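Local coordinates for protein VESB protease (Vibrio cholerae, PDB 4LK4) that is a secreted serine protease of the trypsin (S1) family and probably cleaves proteins as an endopeptidase outside the cell, at residues A[85-90]-A[106-111]; A[47-52]-A[110-115]; A[29-34]-A[62-67]. The protein carries 1 engineered substitution. One frame throughout, in Å; residues are numbered along the deposited sequence.

In the fold
All three contacts lie in the six-stranded antiparallel barrel of the trypsin-like part, the N-terminal one of its two barrels. Contact 3 pairs strands 25-30 and 66-70. Contact 1 pairs strands 82-91 and 105-109. Contact 2 joins the turn before strand 50-53 to the chain just after strand 105-109. Along the chain contact 3 closes before contact 1 opens, while contacts 2 and 3 alternate. Centres of contacts 1 and 2 are about 9 Å apart, and the two share Ala110 and Gln111. Contact 3 is centred about 11 Å from contact 1 and touches it through Val66 and Arg31. Contacts 2 and 3 do not touch, with centres about 16 Å apart. Contact 3 closes the barrel.

Contact 1 (A[85-90]-A[106-111]); sequences AAQKIY and IVELAQ
A classic beta bulge marks this antiparallel strand pair: Gln87 and Lys88 both face Glu108. Glu108 O accepts from both of their backbone nitrogens, at 2.9 Å from Gln87 N and 3.2 Å from Lys88 N. Beyond the bulge, Lys88-Glu108 and Tyr90-Ile106 are hydrogen-bonded pairs, with Ile89-Val107 a non-hydrogen-bonded pair between them. Before it, Ala110 N donates to Ala85 O at 2.7 Å.

The Glu108 carboxylate is gripped from several sides. Tyr90 OH donates to Glu108 OE1 at 2.7 Å. The oxygen lies at the edge of the tyrosine ring, while the hydroxyl approaches from above the carboxylate plane. Gln87 NE2 meets the anti side of Glu108 OE2 at 2.8 Å, with that oxygen close to the amide plane. The glutamate chain is extended, with CG anti to the backbone N (chi1 -178°), which carries the carboxylate out between Gln87 and Tyr90.

In the N-terminal barrel of the trypsin fold, this face meets strand 248-258. Ser249 OG is the strongest polar partner of Glu108, and Tyr90 OH also bonds Tyr250 N. Tyr90 OH, Gln87 NE2 and Ser249 OG would probably favour the charged form of the buried Glu108. Lys88 CG lies 3.7 Å from Glu108 OE2, but the lysine end leads away. On the other sheet face, Ala86 CB packs on Val107 CG1 at 3.6 Å.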
ATOM      1  N   ALA A  85     -14.508   7.035   0.915  1.00 47.48           N
ATOM      2  CA  ALA A  85     -14.074   6.266   2.088  1.00 47.92           C
ATOM      3  C   ALA A  85     -13.211   5.058   1.732  1.00 47.19           C
ATOM      4  O   ALA A  85     -13.414   4.400   0.710  1.00 47.36           O
ATOM      5  CB  ALA A  85     -15.275   5.800   2.903  1.00 49.33           C
ATOM      6  N   ALA A  86     -12.253   4.773   2.600  1.00 46.14           N
ATOM      7  CA  ALA A  86     -11.501   3.551   2.506  1.00 46.99           C
ATOM      8  C   ALA A  86     -12.377   2.432   3.068  1.00 50.19           C
ATOM      9  O   ALA A  86     -13.150   2.656   4.016  1.00 51.10           O
ATOM     10  CB  ALA A  86     -10.223   3.681   3.295  1.00 45.75           C
ATOM     11  N   GLN A  87     -12.312   1.247   2.477  1.00 50.83           N
ATOM     12  CA  GLN A  87     -12.977   0.120   3.105  1.00 54.16           C
ATOM     13  C   GLN A  87     -12.017  -0.999   3.476  1.00 53.67           C
ATOM     14  O   GLN A  87     -12.248  -1.665   4.484  1.00 58.17           O
ATOM     15  CB  GLN A  87     -14.173  -0.390   2.291  1.00 57.95           C
ATOM     16  CG  GLN A  87     -13.863  -1.392   1.201  1.00 59.69           C
ATOM     17  CD  GLN A  87     -15.122  -1.889   0.497  1.00 62.80           C
ATOM     18  OE1 GLN A  87     -16.246  -1.522   0.869  1.00 62.95           O
ATOM     19  NE2 GLN A  87     -14.934  -2.725  -0.535  1.00 62.17           N
ATOM     20  N   LYS A  88     -10.947  -1.209   2.710  1.00 50.56           N
ATOM     21  CA  LYS A  88      -9.895  -2.137   3.133  1.00 49.52           C
ATOM     22  C   LYS A  88      -8.491  -1.603   2.880  1.00 46.62           C
ATOM     23  O   LYS A  88      -8.244  -0.837   1.955  1.00 46.57           O
ATOM     24  CB  LYS A  88     -10.075  -3.499   2.435  1.00 51.77           C
ATOM     25  CG  LYS A  88     -11.324  -4.282   2.844  1.00 53.72           C
ATOM     26  CD  LYS A  88     -11.075  -5.118   4.093  1.00 56.26           C
ATOM     27  CE  LYS A  88     -12.349  -5.525   4.866  1.00 58.78           C
ATOM     28  NZ  LYS A  88     -13.553  -5.794   4.037  1.00 59.34           N
ATOM     29  N   ILE A  89      -7.565  -2.047   3.704  1.00 45.33           N
ATOM     30  CA  ILE A  89      -6.166  -1.769   3.549  1.00 44.72           C
ATOM     31  C   ILE A  89      -5.387  -3.096   3.431  1.00 44.45           C
ATOM     32  O   ILE A  89      -5.605  -4.019   4.204  1.00 44.74           O
ATOM     33  CB  ILE A  89      -5.670  -0.885   4.704  1.00 45.68           C
ATOM     34  CG1 ILE A  89      -6.256   0.529   4.519  1.00 48.31           C
ATOM     35  CG2 ILE A  89      -4.145  -0.757   4.678  1.00 45.01           C
ATOM     36  CD1 ILE A  89      -5.961   1.516   5.636  1.00 48.28           C
ATOM     37  N   TYR A  90      -4.522  -3.191   2.422  1.00 43.25           N
ATOM     38  CA  TYR A  90      -3.597  -4.307   2.298  1.00 44.99           C
ATOM     39  C   TYR A  90      -2.191  -3.759   2.443  1.00 44.81           C
ATOM     40  O   TYR A  90      -1.792  -2.893   1.680  1.00 45.86           O
ATOM     41  CB  TYR A  90      -3.769  -5.035   0.951  1.00 44.88           C
ATOM     42  CG  TYR A  90      -5.203  -5.395   0.721  1.00 46.16           C
ATOM     43  CD1 TYR A  90      -6.072  -4.522   0.104  1.00 46.47           C
ATOM     44  CD2 TYR A  90      -5.705  -6.576   1.178  1.00 47.31           C
ATOM     45  CE1 TYR A  90      -7.411  -4.836  -0.059  1.00 47.47           C
ATOM     46  CE2 TYR A  90      -7.022  -6.915   0.988  1.00 48.92           C
ATOM     47  CZ  TYR A  90      -7.883  -6.036   0.384  1.00 48.93           C
ATOM     48  OH  TYR A  90      -9.221  -6.397   0.239  1.00 50.55           O
ATOM     49  N   ILE A 106      -1.976  -0.926  -0.298  1.00 39.07           N
ATOM     50  CA  ILE A 106      -3.090  -0.617  -1.190  1.00 39.83           C
ATOM     51  C   ILE A 106      -4.281  -0.204  -0.333  1.00 40.06           C
ATOM     52  O   ILE A 106      -4.586  -0.859   0.655  1.00 39.59           O
ATOM     53  CB  ILE A 106      -3.526  -1.853  -2.019  1.00 40.88           C
ATOM     54  CG1 ILE A 106      -2.429  -2.250  -3.005  1.00 41.46           C
ATOM     55  CG2 ILE A 106      -4.842  -1.609  -2.749  1.00 40.68           C
ATOM     56  CD1 ILE A 106      -2.051  -1.150  -3.970  1.00 41.65           C
ATOM     57  N   VAL A 107      -4.939   0.881  -0.721  1.00 40.13           N
ATOM     58  CA  VAL A 107      -6.200   1.238  -0.112  1.00 41.26           C
ATOM     59  C   VAL A 107      -7.289   0.867  -1.104  1.00 42.91           C
ATOM     60  O   VAL A 107      -7.295   1.353  -2.224  1.00 42.87           O
ATOM     61  CB  VAL A 107      -6.265   2.731   0.238  1.00 41.26           C
ATOM     62  CG1 VAL A 107      -7.555   3.048   0.983  1.00 42.04           C
ATOM     63  CG2 VAL A 107      -5.053   3.121   1.079  1.00 40.64           C
ATOM     64  N   GLU A 108      -8.172  -0.047  -0.691  1.00 44.61           N
ATOM     65  CA  GLU A 108      -9.341  -0.411  -1.442  1.00 45.59           C
ATOM     66  C   GLU A 108     -10.434   0.535  -0.981  1.00 45.87           C
ATOM     67  O   GLU A 108     -10.638   0.692   0.213  1.00 45.64           O
ATOM     68  CB  GLU A 108      -9.685  -1.838  -1.094  1.00 48.40           C
ATOM     69  CG  GLU A 108     -10.872  -2.412  -1.840  1.00 50.94           C
ATOM     70  CD  GLU A 108     -11.306  -3.755  -1.299  1.00 52.67           C
ATOM     71  OE1 GLU A 108     -10.548  -4.735  -1.501  1.00 52.93           O
ATOM     72  OE2 GLU A 108     -12.408  -3.817  -0.682  1.00 54.24           O
ATOM     73  N   LEU A 109     -11.111   1.177  -1.920  1.00 46.18           N
ATOM     74  CA  LEU A 109     -12.065   2.239  -1.631  1.00 46.49           C
ATOM     75  C   LEU A 109     -13.480   1.714  -1.599  1.00 48.78           C
ATOM     76  O   LEU A 109     -13.775   0.747  -2.265  1.00 50.70           O
ATOM     77  CB  LEU A 109     -11.991   3.266  -2.743  1.00 46.55           C
ATOM     78  CG  LEU A 109     -10.639   3.941  -2.897  1.00 45.50           C
ATOM     79  CD1 LEU A 109     -10.769   5.129  -3.838  1.00 45.72           C
ATOM     80  CD2 LEU A 109     -10.118   4.412  -1.547  1.00 44.57           C
ATOM     81  N   ALA A 110     -14.368   2.373  -0.871  1.00 49.96           N
ATOM     82  CA  ALA A 110     -15.780   1.932  -0.791  1.00 53.34           C
ATOM     83  C   ALA A 110     -16.555   2.074  -2.105  1.00 55.77           C
ATOM     84  O   ALA A 110     -17.657   1.565  -2.238  1.00 58.74           O
ATOM     85  CB  ALA A 110     -16.516   2.669   0.323  1.00 53.07           C
ATOM     86  N   GLN A 111     -15.999   2.770  -3.074  1.00 57.56           N
ATOM     87  CA  GLN A 111     -16.592   2.784  -4.403  1.00 60.27           C
ATOM     88  C   GLN A 111     -15.514   3.125  -5.412  1.00 56.32           C
ATOM     89  O   GLN A 111     -14.466   3.631  -5.049  1.00 54.00           O
ATOM     90  CB  GLN A 111     -17.754   3.783  -4.464  1.00 64.87           C
ATOM     91  CG  GLN A 111     -17.488   5.037  -3.659  1.00 67.08           C
ATOM     92  CD  GLN A 111     -18.608   6.063  -3.702  1.00 71.65           C
ATOM     93  OE1 GLN A 111     -19.342   6.182  -4.689  1.00 75.19           O
ATOM     94  NE2 GLN A 111     -18.715   6.841  -2.627  1.00 72.40           N
TER
HETATM   95  O   HOH W   1     -17.464   6.735  -0.017  1.00 31.56           O

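Contact 2 (A[47-52]-A[110-115]); sequences GGRYVL and AQTSSL
Gly48 O takes the shortest direct polar bond here, from Ser113 N at 2.8 Å. The N-H points well at the oxygen (162°), but the donor is tilted 32° from the carbonyl plane. Thr112 CA makes a CA-H...O contact with the same Gly48 O at 3.2 Å. A water adds a second link: it accepts from Gly48 N and donates to Ser113 O. These bonds hold a type II' beta turn, Gly47 to Tyr50, against the chain leaving strand 105-109. The turn has its own backbone bond from Tyr50 N to Gly47 O.

The Arg49 side chain packs against residues 110-112. Arg49 CB lies 3.7 Å from Gln111 O. The chain bends at chi3 (84°), which sets the guanidinium with its edge toward the Ala110 carbonyl group. Arg49 NH1 is hydrogen-bonded to Leu109 O, its main polar partner. Thr112 CG2 sits over one guanidinium face, 4.0 Å above the plane and offset toward its rim. Within the same turn, Arg49 CG lies over the centre of the Tyr50 ring.

Ser113 OG accepts from Leu115 N at 3.2 Å, an ST turn that folds the outgoing chain. The turn before strand 50-53 thus meets the chain just past the corner at Ala110 and Gln111, after strand 105-109. This is at the surface of the N-terminal barrel, where Arg49 also touches Gln87 of strand 82-91.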
ATOM      1  N   GLY A  47      -6.848   3.208 -10.441  1.00 48.71           N
ATOM      2  CA  GLY A  47      -8.026   2.877 -11.247  1.00 50.83           C
ATOM      3  C   GLY A  47      -8.998   2.058 -10.409  1.00 51.71           C
ATOM      4  O   GLY A  47      -8.606   1.384  -9.425  1.00 50.46           O
ATOM      5  N   GLY A  48     -10.273   2.136 -10.784  1.00 52.90           N
ATOM      6  CA  GLY A  48     -11.313   1.373 -10.111  1.00 53.22           C
ATOM      7  C   GLY A  48     -11.427   1.872  -8.713  1.00 51.11           C
ATOM      8  O   GLY A  48     -11.707   3.016  -8.511  1.00 50.87           O
ATOM      9  N   ARG A  49     -11.172   1.019  -7.744  1.00 51.42           N
ATOM     10  CA  ARG A  49     -11.291   1.415  -6.356  1.00 51.26           C
ATOM     11  C   ARG A  49      -9.962   1.312  -5.596  1.00 49.20           C
ATOM     12  O   ARG A  49      -9.966   1.173  -4.385  1.00 48.96           O
ATOM     13  CB  ARG A  49     -12.405   0.601  -5.667  1.00 54.44           C
ATOM     14  CG  ARG A  49     -12.188  -0.916  -5.625  1.00 56.64           C
ATOM     15  CD  ARG A  49     -13.133  -1.615  -4.670  1.00 57.42           C
ATOM     16  NE  ARG A  49     -14.422  -1.904  -5.306  1.00 61.45           N
ATOM     17  CZ  ARG A  49     -15.610  -1.425  -4.930  1.00 61.79           C
ATOM     18  NH1 ARG A  49     -15.736  -0.605  -3.892  1.00 61.69           N
ATOM     19  NH2 ARG A  49     -16.688  -1.765  -5.617  1.00 63.23           N
ATOM     20  N   TYR A  50      -8.828   1.454  -6.286  1.00 47.88           N
ATOM     21  CA  TYR A  50      -7.550   1.239  -5.628  1.00 45.74           C
ATOM     22  C   TYR A  50      -6.607   2.417  -5.658  1.00 44.43           C
ATOM     23  O   TYR A  50      -6.431   3.081  -6.678  1.00 44.82           O
ATOM     24  CB  TYR A  50      -6.852   0.052  -6.242  1.00 47.58           C
ATOM     25  CG  TYR A  50      -7.658  -1.217  -6.169  1.00 48.48           C
ATOM     26  CD1 TYR A  50      -7.784  -1.895  -4.969  1.00 48.03           C
ATOM     27  CD2 TYR A  50      -8.289  -1.745  -7.305  1.00 50.32           C
ATOM     28  CE1 TYR A  50      -8.520  -3.066  -4.883  1.00 49.39           C
ATOM     29  CE2 TYR A  50      -9.030  -2.931  -7.230  1.00 52.11           C
ATOM     30  CZ  TYR A  50      -9.136  -3.583  -6.013  1.00 51.17           C
ATOM     31  OH  TYR A  50      -9.853  -4.739  -5.888  1.00 53.22           O
ATOM     32  N   VAL A  51      -5.973   2.629  -4.511  1.00 43.11           N
ATOM     33  CA  VAL A  51      -4.985   3.659  -4.302  1.00 41.78           C
ATOM     34  C   VAL A  51      -3.683   3.029  -3.805  1.00 40.57           C
ATOM     35  O   VAL A  51      -3.698   2.119  -2.979  1.00 41.16           O
ATOM     36  CB  VAL A  51      -5.499   4.603  -3.230  1.00 42.57           C
ATOM     37  CG1 VAL A  51      -4.403   5.526  -2.747  1.00 41.88           C
ATOM     38  CG2 VAL A  51      -6.689   5.380  -3.763  1.00 44.57           C
ATOM     39  N   LEU A  52      -2.564   3.521  -4.312  1.00 39.58           N
ATOM     40  CA  LEU A  52      -1.235   3.036  -3.954  1.00 38.15           C
ATOM     41  C   LEU A  52      -0.624   4.038  -3.011  1.00 37.58           C
ATOM     42  O   LEU A  52      -0.719   5.263  -3.236  1.00 37.20           O
ATOM     43  CB  LEU A  52      -0.364   2.964  -5.196  1.00 38.12           C
ATOM     44  CG  LEU A  52       1.089   2.545  -5.002  1.00 38.14           C
ATOM     45  CD1 LEU A  52       1.198   1.186  -4.331  1.00 38.42           C
ATOM     46  CD2 LEU A  52       1.835   2.546  -6.335  1.00 38.55           C
ATOM     47  N   ALA A 110     -14.368   2.373  -0.871  1.00 49.96           N
ATOM     48  CA  ALA A 110     -15.780   1.932  -0.791  1.00 53.34           C
ATOM     49  C   ALA A 110     -16.555   2.074  -2.105  1.00 55.77           C
ATOM     50  O   ALA A 110     -17.657   1.565  -2.238  1.00 58.74           O
ATOM     51  CB  ALA A 110     -16.516   2.669   0.323  1.00 53.07           C
ATOM     52  N   GLN A 111     -15.999   2.770  -3.074  1.00 57.56           N
ATOM     53  CA  GLN A 111     -16.592   2.784  -4.403  1.00 60.27           C
ATOM     54  C   GLN A 111     -15.514   3.125  -5.412  1.00 56.32           C
ATOM     55  O   GLN A 111     -14.466   3.631  -5.049  1.00 54.00           O
ATOM     56  CB  GLN A 111     -17.754   3.783  -4.464  1.00 64.87           C
ATOM     57  CG  GLN A 111     -17.488   5.037  -3.659  1.00 67.08           C
ATOM     58  CD  GLN A 111     -18.608   6.063  -3.702  1.00 71.65           C
ATOM     59  OE1 GLN A 111     -19.342   6.182  -4.689  1.00 75.19           O
ATOM     60  NE2 GLN A 111     -18.715   6.841  -2.627  1.00 72.40           N
ATOM     61  N   THR A 112     -15.782   2.812  -6.670  1.00 56.09           N
ATOM     62  CA  THR A 112     -14.847   3.040  -7.738  1.00 55.21           C
ATOM     63  C   THR A 112     -14.846   4.517  -8.089  1.00 55.77           C
ATOM     64  O   THR A 112     -15.816   5.215  -7.850  1.00 57.61           O
ATOM     65  CB  THR A 112     -15.250   2.237  -8.992  1.00 57.62           C
ATOM     66  OG1 THR A 112     -16.548   2.652  -9.446  1.00 59.36           O
ATOM     67  CG2 THR A 112     -15.273   0.729  -8.702  1.00 57.80           C
ATOM     68  N   SER A 113     -13.741   5.007  -8.626  1.00 55.24           N
ATOM     69  CA  SER A 113     -13.727   6.302  -9.276  1.00 55.30           C
ATOM     70  C   SER A 113     -13.449   6.084 -10.737  1.00 56.08           C
ATOM     71  O   SER A 113     -12.821   5.078 -11.114  1.00 53.73           O
ATOM     72  CB  SER A 113     -12.639   7.202  -8.705  1.00 54.10           C
ATOM     73  OG  SER A 113     -12.682   8.509  -9.289  1.00 56.66           O
ATOM     74  N   SER A 114     -13.891   7.037 -11.558  1.00 57.27           N
ATOM     75  CA  SER A 114     -13.578   6.997 -12.974  1.00 59.77           C
ATOM     76  C   SER A 114     -12.580   8.098 -13.350  1.00 58.62           C
ATOM     77  O   SER A 114     -12.277   8.271 -14.515  1.00 59.53           O
ATOM     78  CB  SER A 114     -14.861   7.058 -13.811  1.00 63.24           C
ATOM     79  OG  SER A 114     -15.483   8.328 -13.714  1.00 64.90           O
ATOM     80  N   LEU A 115     -12.038   8.812 -12.361  1.00 56.99           N
ATOM     81  CA  LEU A 115     -10.975   9.798 -12.611  1.00 55.63           C
ATOM     82  C   LEU A 115      -9.739   9.121 -13.191  1.00 55.02           C
ATOM     83  O   LEU A 115      -9.593   7.919 -13.060  1.00 54.20           O
ATOM     84  CB  LEU A 115     -10.606  10.530 -11.321  1.00 54.09           C
ATOM     85  CG  LEU A 115     -11.711  11.440 -10.773  1.00 55.12           C
ATOM     86  CD1 LEU A 115     -11.217  12.096  -9.497  1.00 54.05           C
ATOM     87  CD2 LEU A 115     -12.107  12.515 -11.779  1.00 55.96           C
TER
HETATM   88  O   HOH W   2     -10.787   3.914 -12.908  1.00 58.29           O

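Contact 3 (A[29-34]-A[62-67]); sequences VKRGAD and SAASVD
Backbone bonds pair Val29 with Asp67 as an antiparallel hydrogen-bonded pair. Val29 N donates to Asp67 O at 2.9 Å, and Asp67 N donates to Val29 O at 2.8 Å. The latter runs nearly along the carbonyl direction. Lys30 and Val66 follow as a non-hydrogen-bonded pair. Past the strand end, Arg31 N donates to Ser65 O at 2.9 Å. This bond is straight at the hydrogen, but its donor stands above the carbonyl plane.

The polar side-chain interactions centre on Arg31. Its chain leaves opposite its own backbone N (chi1 -171°), and a bend at chi3 (-53°) lays the guanidinium across residues 63-66. Arg31 NH2 donates to Val66 O at 3.0 Å. The acceptor lies in the guanidinium plane, while the donor is above the carbonyl plane of Val66. The same NH2 also makes a weak hydrogen bond to Ala86 O of strand 82-91. Ala64 O sits over one guanidinium face, 2.9 Å above the plane and toward its rim. Arg31 NE forms a salt bridge with Asp67 OD1, 3.3 Å apart. The hydrogen bond within it is weak and bent. The guanidinium and carboxylate planes are 4° apart. Asp67 has its strongest polar partner in Arg83, through OD2, so two arginines probably balance its charge.

Apolar contact is small. Val29 CG2 packs on Asp67 CB at 3.9 Å.

Turns shape both segments. Lys30 to Ala33 form a type II beta turn. Ser62 O accepts from Ser65 N and Ser65 OG, around the short 3-10 segment 63-64.

Strands 25-30 and 66-70 stand first and last in the strand order, and their pairing closes the N-terminal barrel. Val66 also bonds Ala86 of strand 82-91. Val29 touches Gln39 of strand 39-46, and Asp34 caps helix 35-38 through Gln37 N.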
ATOM      1  N   VAL A  29      -6.838  11.346   4.100  1.00 43.31           N
ATOM      2  CA  VAL A  29      -7.279  12.246   5.151  1.00 44.66           C
ATOM      3  C   VAL A  29      -8.111  11.489   6.143  1.00 46.98           C
ATOM      4  O   VAL A  29      -8.779  10.524   5.780  1.00 48.47           O
ATOM      5  CB  VAL A  29      -8.030  13.468   4.596  1.00 43.61           C
ATOM      6  CG1 VAL A  29      -7.279  14.032   3.394  1.00 44.20           C
ATOM      7  CG2 VAL A  29      -9.416  13.111   4.165  1.00 45.52           C
ATOM      8  N   LYS A  30      -8.058  11.947   7.386  1.00 47.91           N
ATOM      9  CA  LYS A  30      -8.767  11.339   8.468  1.00 51.09           C
ATOM     10  C   LYS A  30     -10.254  11.475   8.217  1.00 49.61           C
ATOM     11  O   LYS A  30     -10.725  12.548   7.859  1.00 46.71           O
ATOM     12  CB  LYS A  30      -8.371  11.994   9.793  1.00 56.48           C
ATOM     13  CG  LYS A  30      -9.183  11.497  10.986  1.00 65.41           C
ATOM     14  CD  LYS A  30      -8.456  11.738  12.304  1.00 72.56           C
ATOM     15  CE  LYS A  30      -9.352  11.418  13.501  1.00 80.80           C
ATOM     16  NZ  LYS A  30     -10.098  12.650  13.901  1.00 84.57           N
ATOM     17  N   ARG A  31     -10.990  10.375   8.413  1.00 49.95           N
ATOM     18  CA  ARG A  31     -12.413  10.369   8.174  1.00 49.71           C
ATOM     19  C   ARG A  31     -13.147  11.285   9.131  1.00 50.89           C
ATOM     20  O   ARG A  31     -12.866  11.297  10.332  1.00 50.88           O
ATOM     21  CB  ARG A  31     -12.994   8.958   8.307  1.00 52.01           C
ATOM     22  CG  ARG A  31     -14.449   8.916   7.827  1.00 52.46           C
ATOM     23  CD  ARG A  31     -14.978   7.529   7.636  1.00 54.17           C
ATOM     24  NE  ARG A  31     -14.133   6.709   6.788  1.00 53.24           N
ATOM     25  CZ  ARG A  31     -14.340   5.409   6.586  1.00 54.56           C
ATOM     26  NH1 ARG A  31     -15.353   4.801   7.180  1.00 57.25           N
ATOM     27  NH2 ARG A  31     -13.524   4.709   5.815  1.00 53.69           N
ATOM     28  N   GLY A  32     -14.111  12.032   8.588  1.00 52.18           N
ATOM     29  CA  GLY A  32     -14.943  12.950   9.381  1.00 53.51           C
ATOM     30  C   GLY A  32     -14.263  14.287   9.638  1.00 53.22           C
ATOM     31  O   GLY A  32     -14.850  15.173  10.247  1.00 55.52           O
ATOM     32  N   ALA A  33     -13.018  14.445   9.199  1.00 50.94           N
ATOM     33  CA  ALA A  33     -12.324  15.705   9.397  1.00 50.91           C
ATOM     34  C   ALA A  33     -12.210  16.582   8.113  1.00 49.02           C
ATOM     35  O   ALA A  33     -12.337  16.117   6.982  1.00 47.33           O
ATOM     36  CB  ALA A  33     -10.964  15.444   9.986  1.00 51.03           C
ATOM     37  N   ASP A  34     -12.023  17.874   8.337  1.00 51.50           N
ATOM     38  CA  ASP A  34     -11.709  18.830   7.292  1.00 52.33           C
ATOM     39  C   ASP A  34     -10.478  18.306   6.526  1.00 48.94           C
ATOM     40  O   ASP A  34      -9.535  17.784   7.116  1.00 46.66           O
ATOM     41  CB  ASP A  34     -11.461  20.219   7.922  1.00 55.45           C
ATOM     42  CG  ASP A  34     -10.846  21.194   6.948  1.00 59.31           C
ATOM     43  OD1 ASP A  34     -11.625  21.844   6.235  1.00 64.54           O
ATOM     44  OD2 ASP A  34      -9.589  21.275   6.836  1.00 60.41           O
ATOM     45  N   SER A  62      -6.629   2.409  10.845  1.00 56.42           N
ATOM     46  CA  SER A  62      -7.249   1.418   9.986  1.00 58.19           C
ATOM     47  C   SER A  62      -8.314   2.022   9.069  1.00 56.80           C
ATOM     48  O   SER A  62      -8.665   3.195   9.158  1.00 57.53           O
ATOM     49  CB  SER A  62      -7.808   0.262  10.825  1.00 61.85           C
ATOM     50  OG  SER A  62      -8.610   0.766  11.844  1.00 61.78           O
ATOM     51  N   ALA A  63      -8.786   1.181   8.170  1.00 56.26           N
ATOM     52  CA  ALA A  63      -9.638   1.570   7.075  1.00 56.39           C
ATOM     53  C   ALA A  63     -10.741   2.537   7.466  1.00 55.98           C
ATOM     54  O   ALA A  63     -10.888   3.579   6.828  1.00 54.63           O
ATOM     55  CB  ALA A  63     -10.235   0.320   6.447  1.00 58.54           C
ATOM     56  N   ALA A  64     -11.482   2.217   8.530  1.00 56.14           N
ATOM     57  CA  ALA A  64     -12.698   2.989   8.894  1.00 57.26           C
ATOM     58  C   ALA A  64     -12.423   4.412   9.370  1.00 55.24           C
ATOM     59  O   ALA A  64     -13.351   5.202   9.496  1.00 55.93           O
ATOM     60  CB  ALA A  64     -13.534   2.255   9.947  1.00 58.61           C
ATOM     61  N   SER A  65     -11.169   4.732   9.648  1.00 53.99           N
ATOM     62  CA  SER A  65     -10.812   6.081  10.025  1.00 55.67           C
ATOM     63  C   SER A  65     -10.174   6.856   8.845  1.00 53.03           C
ATOM     64  O   SER A  65      -9.590   7.950   9.041  1.00 52.09           O
ATOM     65  CB  SER A  65      -9.854   6.027  11.206  1.00 58.18           C
ATOM     66  OG  SER A  65      -8.597   5.522  10.748  1.00 63.94           O
ATOM     67  N   VAL A  66     -10.287   6.322   7.628  1.00 51.27           N
ATOM     68  CA  VAL A  66      -9.566   6.919   6.487  1.00 49.29           C
ATOM     69  C   VAL A  66     -10.428   7.172   5.266  1.00 48.11           C
ATOM     70  O   VAL A  66     -11.163   6.288   4.829  1.00 48.01           O
ATOM     71  CB  VAL A  66      -8.368   6.052   6.079  1.00 49.36           C
ATOM     72  CG1 VAL A  66      -7.815   6.461   4.708  1.00 48.52           C
ATOM     73  CG2 VAL A  66      -7.292   6.154   7.153  1.00 49.65           C
ATOM     74  N   ASP A  67     -10.321   8.396   4.738  1.00 47.01           N
ATOM     75  CA  ASP A  67     -10.841   8.759   3.427  1.00 46.49           C
ATOM     76  C   ASP A  67      -9.675   9.042   2.507  1.00 44.69           C
ATOM     77  O   ASP A  67      -8.563   9.304   2.960  1.00 43.84           O
ATOM     78  CB  ASP A  67     -11.676  10.031   3.484  1.00 47.79           C
ATOM     79  CG  ASP A  67     -12.971   9.864   4.245  1.00 51.03           C
ATOM     80  OD1 ASP A  67     -13.482   8.720   4.293  1.00 54.01           O
ATOM     81  OD2 ASP A  67     -13.477  10.891   4.801  1.00 51.49           O
TER